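PDB 4IRN: prolyl-ACP dehydrogenase from Oscillatoria sp., which is a flavin (FAD)-dependent oxidase of the acyl-CoA dehydrogenase fold that oxidises a prolyl group carried on an acyl carrier protein in anatoxin-a biosynthesis. Local coordinates for residues 321-335 with 359-373. Residues are numbered along the deposited sequence; the frame is centred on the assembly and turned at random.
With FAD (flavin-adenine dinucleotide), chain J.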
loop_
_atom_site.group_PDB
_atom_site.type_symbol
_atom_site.label_atom_id
_atom_site.label_comp_id
_atom_site.label_asym_id
_atom_site.label_seq_id
_atom_site.Cartn_x
_atom_site.Cartn_y
_atom_site.Cartn_z
ATOM N N LYS A 321 -1.560 -12.511 6.379
ATOM C CA LYS A 321 -0.774 -11.660 7.287
ATOM C C LYS A 321 0.518 -12.366 7.668
ATOM O O LYS A 321 1.544 -11.723 7.853
ATOM C CB LYS A 321 -1.558 -11.297 8.550
ATOM C CG LYS A 321 -2.710 -10.372 8.300
ATOM C CD LYS A 321 -3.697 -10.417 9.450
ATOM C CE LYS A 321 -4.779 -9.370 9.358
ATOM N NZ LYS A 321 -4.299 -8.063 8.852
ATOM N N LEU A 322 0.454 -13.700 7.750
ATOM C CA LEU A 322 1.612 -14.530 8.046
ATOM C C LEU A 322 2.503 -14.749 6.823
ATOM O O LEU A 322 3.710 -14.811 6.962
ATOM C CB LEU A 322 1.203 -15.844 8.722
ATOM C CG LEU A 322 0.529 -15.617 10.059
ATOM C CD1 LEU A 322 -0.410 -16.715 10.381
ATOM C CD2 LEU A 322 1.544 -15.388 11.140
ATOM N N VAL A 323 1.920 -14.774 5.620
ATOM C CA VAL A 323 2.626 -14.859 4.331
ATOM C C VAL A 323 3.402 -13.536 4.141
ATOM O O VAL A 323 4.582 -13.572 3.784
ATOM C CB VAL A 323 1.660 -15.179 3.154
ATOM C CG1 VAL A 323 2.392 -15.153 1.814
ATOM C CG2 VAL A 323 0.974 -16.532 3.351
ATOM N N GLU A 324 2.767 -12.384 4.472
ATOM C CA GLU A 324 3.406 -11.059 4.394
ATOM C C GLU A 324 4.541 -10.930 5.419
ATOM O O GLU A 324 5.598 -10.379 5.104
ATOM C CB GLU A 324 2.385 -9.920 4.562
ATOM C CG GLU A 324 1.455 -9.728 3.371
ATOM C CD GLU A 324 2.077 -9.272 2.062
ATOM O OE1 GLU A 324 3.114 -8.571 2.094
ATOM O OE2 GLU A 324 1.497 -9.585 0.998
ATOM N N MET A 325 4.335 -11.488 6.629
ATOM C CA MET A 325 5.341 -11.518 7.697
ATOM C C MET A 325 6.558 -12.334 7.252
ATOM O O MET A 325 7.689 -11.926 7.516
ATOM C CB MET A 325 4.758 -12.081 9.008
ATOM C CG MET A 325 3.986 -11.059 9.818
ATOM S SD MET A 325 3.190 -11.770 11.280
ATOM C CE MET A 325 4.442 -11.533 12.453
ATOM N N LYS A 326 6.316 -13.459 6.543
ATOM C CA LYS A 326 7.349 -14.341 5.993
ATOM C C LYS A 326 8.180 -13.632 4.912
ATOM O O LYS A 326 9.411 -13.650 4.989
ATOM C CB LYS A 326 6.747 -15.674 5.487
ATOM C CG LYS A 326 7.766 -16.676 4.919
ATOM C CD LYS A 326 8.787 -17.180 5.943
ATOM C CE LYS A 326 9.800 -18.089 5.300
ATOM N NZ LYS A 326 10.834 -18.530 6.270
ATOM N N LEU A 327 7.513 -12.998 3.925
ATOM C CA LEU A 327 8.171 -12.246 2.844
ATOM C C LEU A 327 9.067 -11.152 3.418
ATOM O O LEU A 327 10.229 -11.052 3.018
ATOM C CB LEU A 327 7.151 -11.633 1.859
ATOM C CG LEU A 327 6.342 -12.605 0.976
ATOM C CD1 LEU A 327 5.083 -11.952 0.481
ATOM C CD2 LEU A 327 7.151 -13.085 -0.215
ATOM N N ARG A 328 8.540 -10.367 4.383
ATOM C CA ARG A 328 9.276 -9.290 5.041
ATOM C C ARG A 328 10.504 -9.783 5.803
ATOM O O ARG A 328 11.558 -9.153 5.710
ATOM C CB ARG A 328 8.360 -8.480 5.963
ATOM C CG ARG A 328 7.532 -7.497 5.191
ATOM C CD ARG A 328 6.907 -6.475 6.081
ATOM N NE ARG A 328 5.515 -6.341 5.700
ATOM C CZ ARG A 328 4.505 -6.889 6.356
ATOM N NH1 ARG A 328 4.724 -7.584 7.465
ATOM N NH2 ARG A 328 3.268 -6.758 5.911
ATOM N N LEU A 329 10.375 -10.913 6.521
ATOM C CA LEU A 329 11.453 -11.521 7.297
ATOM C C LEU A 329 12.628 -11.933 6.411
ATOM O O LEU A 329 13.777 -11.650 6.758
ATOM C CB LEU A 329 10.931 -12.713 8.130
ATOM C CG LEU A 329 11.970 -13.518 8.941
ATOM C CD1 LEU A 329 12.496 -12.718 10.133
ATOM C CD2 LEU A 329 11.393 -14.816 9.416
ATOM N N GLU A 330 12.332 -12.568 5.263
ATOM C CA GLU A 330 13.338 -13.023 4.299
ATOM C C GLU A 330 14.025 -11.868 3.585
ATOM O O GLU A 330 15.216 -11.967 3.299
ATOM C CB GLU A 330 12.767 -14.060 3.315
ATOM C CG GLU A 330 12.303 -15.349 3.988
ATOM C CD GLU A 330 13.323 -16.126 4.809
ATOM O OE1 GLU A 330 14.471 -16.297 4.340
ATOM O OE2 GLU A 330 12.962 -16.582 5.918
ATOM N N ASN A 331 13.294 -10.770 3.336
ATOM C CA ASN A 331 13.825 -9.548 2.725
ATOM C C ASN A 331 14.746 -8.811 3.698
ATOM O O ASN A 331 15.777 -8.287 3.283
ATOM C CB ASN A 331 12.703 -8.611 2.312
ATOM C CG ASN A 331 12.018 -8.955 1.010
ATOM O OD1 ASN A 331 12.672 -9.223 -0.004
ATOM N ND2 ASN A 331 10.677 -8.886 1.003
ATOM N N ALA A 332 14.352 -8.753 4.990
ATOM C CA ALA A 332 15.116 -8.128 6.072
ATOM C C ALA A 332 16.468 -8.840 6.226
ATOM O O ALA A 332 17.500 -8.177 6.349
ATOM C CB ALA A 332 14.336 -8.188 7.380
ATOM N N LYS A 333 16.458 -10.183 6.171
ATOM C CA LYS A 333 17.654 -11.029 6.253
ATOM C C LYS A 333 18.598 -10.707 5.079
ATOM O O LYS A 333 19.792 -10.505 5.289
ATOM C CB LYS A 333 17.278 -12.525 6.253
ATOM C CG LYS A 333 16.821 -13.058 7.601
ATOM C CD LYS A 333 16.368 -14.509 7.501
ATOM C CE LYS A 333 15.863 -15.063 8.818
ATOM N NZ LYS A 333 15.420 -16.482 8.698
ATOM N N ALA A 334 18.041 -10.579 3.865
ATOM C CA ALA A 334 18.789 -10.226 2.659
ATOM C C ALA A 334 19.505 -8.856 2.764
ATOM O O ALA A 334 20.683 -8.765 2.412
ATOM C CB ALA A 334 17.862 -10.243 1.465
ATOM N N TYR A 335 18.809 -7.810 3.276
ATOM C CA TYR A 335 19.387 -6.472 3.427
ATOM C C TYR A 335 20.470 -6.456 4.477
ATOM O O TYR A 335 21.490 -5.787 4.282
ATOM C CB TYR A 335 18.330 -5.407 3.754
ATOM C CG TYR A 335 17.579 -4.892 2.546
ATOM C CD1 TYR A 335 18.214 -4.107 1.586
ATOM C CD2 TYR A 335 16.224 -5.157 2.380
ATOM C CE1 TYR A 335 17.531 -3.642 0.460
ATOM C CE2 TYR A 335 15.528 -4.691 1.266
ATOM C CZ TYR A 335 16.189 -3.947 0.297
ATOM O OH TYR A 335 15.497 -3.500 -0.805
ATOM N N TYR A 359 14.197 -0.307 4.939
ATOM C CA TYR A 359 13.377 -1.500 4.786
ATOM C C TYR A 359 13.005 -2.157 6.123
ATOM O O TYR A 359 11.822 -2.349 6.372
ATOM C CB TYR A 359 13.999 -2.534 3.822
ATOM C CG TYR A 359 13.041 -3.666 3.534
ATOM C CD1 TYR A 359 12.078 -3.548 2.536
ATOM C CD2 TYR A 359 13.004 -4.796 4.346
ATOM C CE1 TYR A 359 11.115 -4.533 2.339
ATOM C CE2 TYR A 359 12.030 -5.778 4.174
ATOM C CZ TYR A 359 11.096 -5.649 3.158
ATOM O OH TYR A 359 10.170 -6.636 2.925
ATOM N N ILE A 360 13.993 -2.544 6.930
ATOM C CA ILE A 360 13.815 -3.240 8.205
ATOM C C ILE A 360 12.947 -2.492 9.218
ATOM O O ILE A 360 12.117 -3.126 9.858
ATOM C CB ILE A 360 15.157 -3.788 8.785
ATOM C CG1 ILE A 360 15.870 -4.676 7.735
ATOM C CG2 ILE A 360 14.920 -4.542 10.114
ATOM C CD1 ILE A 360 17.285 -5.071 8.022
ATOM N N SER A 361 13.126 -1.153 9.350
ATOM C CA SER A 361 12.374 -0.349 10.302
ATOM C C SER A 361 10.899 -0.363 9.995
ATOM O O SER A 361 10.084 -0.498 10.916
ATOM C CB SER A 361 12.896 1.083 10.327
ATOM O OG SER A 361 12.776 1.696 9.058
ATOM N N GLU A 362 10.550 -0.255 8.705
ATOM C CA GLU A 362 9.163 -0.266 8.245
ATOM C C GLU A 362 8.564 -1.661 8.257
ATOM O O GLU A 362 7.384 -1.813 8.561
ATOM C CB GLU A 362 9.031 0.358 6.862
ATOM C CG GLU A 362 9.193 1.866 6.863
ATOM C CD GLU A 362 9.300 2.519 5.495
ATOM O OE1 GLU A 362 9.213 1.828 4.451
ATOM O OE2 GLU A 362 9.428 3.762 5.477
ATOM N N ALA A 363 9.373 -2.672 7.908
ATOM C CA ALA A 363 8.998 -4.076 7.914
ATOM C C ALA A 363 8.646 -4.514 9.346
ATOM O O ALA A 363 7.639 -5.202 9.553
ATOM C CB ALA A 363 10.150 -4.911 7.380
ATOM N N TRP A 364 9.457 -4.067 10.328
ATOM C CA TRP A 364 9.275 -4.354 11.743
ATOM C C TRP A 364 7.955 -3.801 12.289
ATOM O O TRP A 364 7.232 -4.537 12.953
ATOM C CB TRP A 364 10.471 -3.837 12.566
ATOM C CG TRP A 364 10.547 -4.364 13.975
ATOM C CD1 TRP A 364 9.898 -5.456 14.490
ATOM C CD2 TRP A 364 11.342 -3.832 15.038
ATOM N NE1 TRP A 364 10.218 -5.614 15.818
ATOM C CE2 TRP A 364 11.107 -4.637 16.180
ATOM C CE3 TRP A 364 12.215 -2.734 15.148
ATOM C CZ2 TRP A 364 11.726 -4.390 17.410
ATOM C CZ3 TRP A 364 12.834 -2.493 16.366
ATOM C CH2 TRP A 364 12.598 -3.321 17.476
ATOM N N VAL A 365 7.645 -2.527 11.994
ATOM C CA VAL A 365 6.423 -1.842 12.442
ATOM C C VAL A 365 5.189 -2.547 11.894
ATOM O O VAL A 365 4.266 -2.849 12.642
ATOM C CB VAL A 365 6.464 -0.325 12.080
ATOM C CG1 VAL A 365 5.094 0.329 12.204
ATOM C CG2 VAL A 365 7.484 0.419 12.930
ATOM N N GLN A 366 5.210 -2.842 10.591
ATOM C CA GLN A 366 4.146 -3.507 9.860
ATOM C C GLN A 366 3.866 -4.904 10.379
ATOM O O GLN A 366 2.699 -5.232 10.592
ATOM C CB GLN A 366 4.440 -3.486 8.351
ATOM C CG GLN A 366 3.251 -3.833 7.454
ATOM C CD GLN A 366 1.994 -3.049 7.707
ATOM O OE1 GLN A 366 1.982 -1.814 7.650
ATOM N NE2 GLN A 366 0.902 -3.772 7.950
ATOM N N SER A 367 4.920 -5.715 10.610
ATOM C CA SER A 367 4.797 -7.082 11.130
ATOM C C SER A 367 4.254 -7.100 12.561
ATOM O O SER A 367 3.465 -7.987 12.900
ATOM C CB SER A 367 6.124 -7.822 11.042
ATOM O OG SER A 367 6.518 -8.007 9.693
ATOM N N CYS A 368 4.636 -6.100 13.380
ATOM C CA CYS A 368 4.158 -5.932 14.759
ATOM C C CYS A 368 2.664 -5.645 14.763
ATOM O O CYS A 368 1.923 -6.235 15.544
ATOM C CB CYS A 368 4.928 -4.826 15.470
ATOM S SG CYS A 368 6.581 -5.309 16.019
ATOM N N LEU A 369 2.232 -4.740 13.870
ATOM C CA LEU A 369 0.843 -4.332 13.687
ATOM C C LEU A 369 -0.025 -5.548 13.310
ATOM O O LEU A 369 -1.100 -5.730 13.876
ATOM C CB LEU A 369 0.774 -3.229 12.609
ATOM C CG LEU A 369 -0.597 -2.631 12.278
ATOM C CD1 LEU A 369 -1.121 -1.787 13.422
ATOM C CD2 LEU A 369 -0.536 -1.788 11.000
ATOM N N GLU A 370 0.480 -6.392 12.395
ATOM C CA GLU A 370 -0.178 -7.605 11.908
ATOM C C GLU A 370 -0.267 -8.697 12.980
ATOM O O GLU A 370 -1.281 -9.391 13.044
ATOM C CB GLU A 370 0.520 -8.131 10.654
ATOM C CG GLU A 370 0.246 -7.288 9.421
ATOM C CD GLU A 370 0.954 -7.697 8.142
ATOM O OE1 GLU A 370 1.827 -8.592 8.192
ATOM O OE2 GLU A 370 0.647 -7.099 7.087
ATOM N N ALA A 371 0.773 -8.838 13.832
ATOM C CA ALA A 371 0.790 -9.800 14.932
ATOM C C ALA A 371 -0.336 -9.472 15.921
ATOM O O ALA A 371 -1.016 -10.385 16.389
ATOM C CB ALA A 371 2.132 -9.761 15.636
ATOM N N ILE A 372 -0.562 -8.164 16.194
ATOM C CA ILE A 372 -1.630 -7.675 17.063
ATOM C C ILE A 372 -2.995 -7.988 16.401
ATOM O O ILE A 372 -3.929 -8.413 17.091
ATOM C CB ILE A 372 -1.440 -6.161 17.393
ATOM C CG1 ILE A 372 -0.153 -5.928 18.227
ATOM C CG2 ILE A 372 -2.685 -5.568 18.111
ATOM C CD1 ILE A 372 0.389 -4.529 18.194
ATOM N N GLU A 373 -3.085 -7.807 15.062
ATOM C CA GLU A 373 -4.300 -8.068 14.282
ATOM C C GLU A 373 -4.714 -9.534 14.338
ATOM O O GLU A 373 -5.877 -9.808 14.612
ATOM C CB GLU A 373 -4.143 -7.603 12.832
ATOM C CG GLU A 373 -4.202 -6.093 12.657
ATOM C CD GLU A 373 -3.628 -5.571 11.351
ATOM O OE1 GLU A 373 -3.312 -6.386 10.453
ATOM O OE2 GLU A 373 -3.480 -4.334 11.230
HETATM P PA FAD J . -11.260 -13.539 17.249
HETATM O O1A FAD J . -12.592 -14.137 16.989
HETATM O O2A FAD J . -10.378 -14.166 18.341
HETATM O O5B FAD J . -10.427 -13.398 15.898
HETATM C C5B FAD J . -9.087 -13.916 15.782
HETATM C C4B FAD J . -8.595 -13.348 14.480
HETATM O O4B FAD J . -9.069 -14.158 13.392
HETATM C C3B FAD J . -9.063 -11.916 14.233
HETATM O O3B FAD J . -7.943 -11.053 14.099
HETATM C C2B FAD J . -9.929 -11.966 12.967
HETATM O O2B FAD J . -9.405 -11.041 12.030
HETATM C C1B FAD J . -9.722 -13.376 12.410
HETATM N N9A FAD J . -10.959 -14.053 12.033
HETATM C C8A FAD J . -11.846 -14.691 12.864
HETATM N N7A FAD J . -12.916 -15.156 12.263
HETATM C C5A FAD J . -12.720 -14.805 10.931
HETATM C C6A FAD J . -13.497 -15.013 9.767
HETATM N N6A FAD J . -14.698 -15.587 9.761
HETATM N N1A FAD J . -12.998 -14.555 8.597
HETATM C C2A FAD J . -11.821 -13.930 8.603
HETATM N N3A FAD J . -11.014 -13.671 9.633
HETATM C C4A FAD J . -11.515 -14.134 10.778
HETATM N N1 FAD J . -17.419 -6.939 23.352
HETATM C C2 FAD J . -18.637 -6.824 24.014
HETATM O O2 FAD J . -19.523 -7.666 23.885
HETATM N N3 FAD J . -18.876 -5.754 24.847
HETATM C C4 FAD J . -17.996 -4.731 25.100
HETATM O O4 FAD J . -18.316 -3.821 25.864
HETATM C C4X FAD J . -16.702 -4.850 24.408
HETATM N N5 FAD J . -15.793 -3.924 24.628
HETATM C C5X FAD J . -14.556 -4.068 24.003
HETATM C C6 FAD J . -13.588 -3.085 24.215
HETATM C C7 FAD J . -12.334 -3.156 23.621
HETATM C C7M FAD J . -11.341 -2.039 23.843
HETATM C C8 FAD J . -12.025 -4.258 22.792
HETATM C C8M FAD J . -10.676 -4.393 22.131
HETATM C C9 FAD J . -12.987 -5.240 22.580
HETATM C C9A FAD J . -14.253 -5.168 23.165
HETATM N N10 FAD J . -15.261 -6.149 22.965
HETATM C C10 FAD J . -16.492 -6.007 23.553
HETATM C "C1'" FAD J . -14.934 -7.355 22.176
HETATM C "C2'" FAD J . -14.624 -6.981 20.733
HETATM O "O2'" FAD J . -15.828 -6.776 19.997
HETATM C "C3'" FAD J . -13.723 -8.029 20.079
HETATM O "O3'" FAD J . -12.427 -7.498 19.805
HETATM C "C4'" FAD J . -14.304 -8.689 18.828
HETATM O "O4'" FAD J . -15.467 -9.393 19.266
HETATM C "C5'" FAD J . -13.315 -9.644 18.192
HETATM O "O5'" FAD J . -12.783 -10.376 19.317
HETATM P P FAD J . -11.640 -11.417 19.135
HETATM O O1P FAD J . -10.326 -10.802 18.859
HETATM O O2P FAD J . -11.981 -12.290 20.327
HETATM O O3P FAD J . -11.892 -12.204 17.767
HETATM O O HOH W 1 7.991 -10.249 9.695
#
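K321 NZ forms a salt bridge to E373 OE1 at one end of an antiparallel helical hairpin in the C-terminal helical domain of the acyl-CoA dehydrogenase fold. Buried helices can be matched by charge as well as by shape: here the axes pass 9.7 Å apart at 157°. E373 belongs to the FAD pocket, and its other oxygen, OE2, bridges to K397 of a third subunit. One turn on, M325 runs past E370 in the opposite direction, M325 CG 3.7 Å from E370 OE1, while a water joins M325 O to S367 OG. The middle belongs to R328, a knob among A363, Q366, S367 and E370. Its guanidinium grips E370 end-on, NH2 to OE2 at 2.9 Å and NH1 to OE1 at 3.2 Å; the two planes are turned 53° apart, and both oxygens are met from above the carboxylate plane. NH1 also reaches S367 OG in the guanidinium plane; Q366 CG lies over one face, E324 O over the other. Y359 is in turn a knob among R328, N331, A332 and Y335, and A332 CB rests 3.8 Å from I360 CG1. The rings of Y335 and Y359 meet obliquely. With CG anti to its nitrogen (chi1 -172°), Y359 extends across to N331, whose ND2 gives a weak hydrogen bond of 3.0 Å to Y359 OH.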